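Local coordinates for capsid protein VP1 (Human polyomavirus 12, PDB 6Y60), which probably forms the T=7 icosahedral shell of the virion, assembling as disulfide-linked pentamers, at residues A89-T94 against N267-K272. Residues are numbered along the deposited sequence; the frame is centred on the assembly and turned at random.
Sequences AVSVKT and NVQLRK
A classic beta bulge interrupts the antiparallel pairing of strand 83-96 with strand 257-276, in the beta-sandwich (jelly-roll) core of the polyomavirus coat protein. Ala89 pairs with Leu270 and Ser91 with Gln269, so Val90 is the extra residue on strand 83-96. Its psi of -28° departs from the extended form. Val90 N still bonds to Gln269 O at 2.9 Å, nearly in line with that carbonyl. Gln269 N returns a bond to Ser91 O, sitting well above the carbonyl plane. Beyond the bulge the ladder is regular, with Lys93 and Asn267 exchanging two backbone bonds.

Ser91 and Gln269 also meet through their side chains. The Gln269 chain is bent about CB-CG (chi2 67°), which folds its amide back over the neighbouring strand. Ser91 OG donates to Gln269 OE1 at 2.5 Å, a spacing so short that the exact bond length is doubtful. The amide is held at its other end too: Gln269 NE2 makes a weak bond to Asn267 O and another hydrogen bond to Gln21 of strand 20-26. Asn267 and Lys93 run side by side on this same face.

The face that carries Ala89, Val92, Val268 and Leu270 is buried and apolar. Val268 touches both partners, with CG1 at 3.8 Å from Ala89 CB and CG2 at 3.8 Å from Val92 CG2. Leu270 CD2 lies 4.1 Å from Ala89 CB. Phe128 and Val130 of strand 124-131 pack against the two valines of this face.

At the bulge, Val90 directs its CB toward strand 257-276. The Arg271 side chain, extended from CG to NE, crosses that of Val90 at about a right angle and forms a salt bridge with Glu88 through NE. Val90 CG1 sits over one guanidinium face, off-centre, 3.5 Å from Arg271 NE.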
# COMPACT_ATOMS: atom_id res chain seq x y z
N ALA A 89 -4.77 -32.28 4.36
CA ALA A 89 -5.31 -30.92 4.62
C ALA A 89 -5.51 -30.24 3.27
O ALA A 89 -4.52 -30.06 2.57
CB ALA A 89 -4.34 -30.16 5.49
N VAL A 90 -6.74 -29.91 2.87
CA VAL A 90 -6.99 -29.34 1.52
C VAL A 90 -7.08 -27.81 1.62
O VAL A 90 -6.77 -27.13 0.63
CB VAL A 90 -8.23 -29.96 0.84
CG1 VAL A 90 -8.18 -31.47 0.90
CG2 VAL A 90 -9.53 -29.47 1.42
N SER A 91 -7.49 -27.28 2.76
CA SER A 91 -7.71 -25.83 2.90
C SER A 91 -7.75 -25.45 4.38
O SER A 91 -7.83 -26.33 5.25
CB SER A 91 -8.96 -25.42 2.16
OG SER A 91 -10.11 -25.96 2.78
N VAL A 92 -7.65 -24.15 4.63
CA VAL A 92 -7.68 -23.61 6.01
C VAL A 92 -8.33 -22.23 5.98
O VAL A 92 -8.01 -21.44 5.07
CB VAL A 92 -6.26 -23.55 6.61
CG1 VAL A 92 -5.30 -22.68 5.80
CG2 VAL A 92 -6.32 -23.11 8.06
N LYS A 93 -9.19 -21.97 6.95
CA LYS A 93 -9.59 -20.60 7.35
C LYS A 93 -8.81 -20.24 8.60
O LYS A 93 -8.93 -20.98 9.60
CB LYS A 93 -11.07 -20.53 7.68
CG LYS A 93 -12.01 -20.90 6.55
CD LYS A 93 -13.42 -20.48 6.90
CE LYS A 93 -14.01 -19.62 5.82
NZ LYS A 93 -15.38 -20.07 5.51
N THR A 94 -8.03 -19.16 8.54
CA THR A 94 -7.23 -18.72 9.71
C THR A 94 -7.57 -17.26 9.99
O THR A 94 -7.90 -16.50 9.03
CB THR A 94 -5.74 -19.07 9.53
OG1 THR A 94 -5.06 -18.80 10.74
CG2 THR A 94 -5.06 -18.30 8.42
N ASN A 267 -9.21 -23.26 11.08
CA ASN A 267 -10.26 -24.25 10.73
C ASN A 267 -9.78 -24.95 9.46
O ASN A 267 -9.78 -24.28 8.41
CB ASN A 267 -11.62 -23.57 10.60
CG ASN A 267 -12.69 -24.45 9.98
OD1 ASN A 267 -12.64 -25.68 10.10
ND2 ASN A 267 -13.63 -23.83 9.30
N VAL A 268 -9.30 -26.20 9.58
CA VAL A 268 -8.68 -26.99 8.48
C VAL A 268 -9.68 -28.02 7.95
O VAL A 268 -10.22 -28.82 8.76
CB VAL A 268 -7.37 -27.67 8.94
CG1 VAL A 268 -6.78 -28.52 7.84
CG2 VAL A 268 -6.34 -26.68 9.47
N GLN A 269 -9.88 -28.02 6.64
CA GLN A 269 -10.76 -28.98 5.93
C GLN A 269 -9.84 -30.15 5.54
O GLN A 269 -8.77 -29.91 4.93
CB GLN A 269 -11.45 -28.30 4.74
CG GLN A 269 -12.33 -27.09 5.09
CD GLN A 269 -11.68 -25.82 5.62
OE1 GLN A 269 -10.97 -25.07 4.92
NE2 GLN A 269 -12.00 -25.50 6.87
N LEU A 270 -10.19 -31.38 5.93
CA LEU A 270 -9.39 -32.57 5.57
C LEU A 270 -10.24 -33.56 4.76
O LEU A 270 -11.48 -33.54 4.87
CB LEU A 270 -8.88 -33.23 6.84
CG LEU A 270 -8.08 -32.33 7.78
CD1 LEU A 270 -8.64 -32.41 9.18
CD2 LEU A 270 -6.60 -32.69 7.79
N ARG A 271 -9.59 -34.41 3.99
CA ARG A 271 -10.23 -35.53 3.25
C ARG A 271 -9.31 -36.73 3.41
O ARG A 271 -8.12 -36.52 3.77
CB ARG A 271 -10.49 -35.15 1.79
CG ARG A 271 -9.22 -34.99 0.97
CD ARG A 271 -9.53 -34.62 -0.46
NE ARG A 271 -8.32 -34.28 -1.18
CZ ARG A 271 -8.27 -33.58 -2.31
NH1 ARG A 271 -9.39 -33.18 -2.88
NH2 ARG A 271 -7.11 -33.28 -2.86
N LYS A 272 -9.82 -37.94 3.19
CA LYS A 272 -8.99 -39.18 3.19
C LYS A 272 -8.28 -39.29 1.84
O LYS A 272 -8.88 -39.06 0.81
CB LYS A 272 -9.85 -40.40 3.53
CG LYS A 272 -10.45 -40.38 4.93
CD LYS A 272 -11.82 -41.03 5.06
CE LYS A 272 -12.73 -40.30 6.04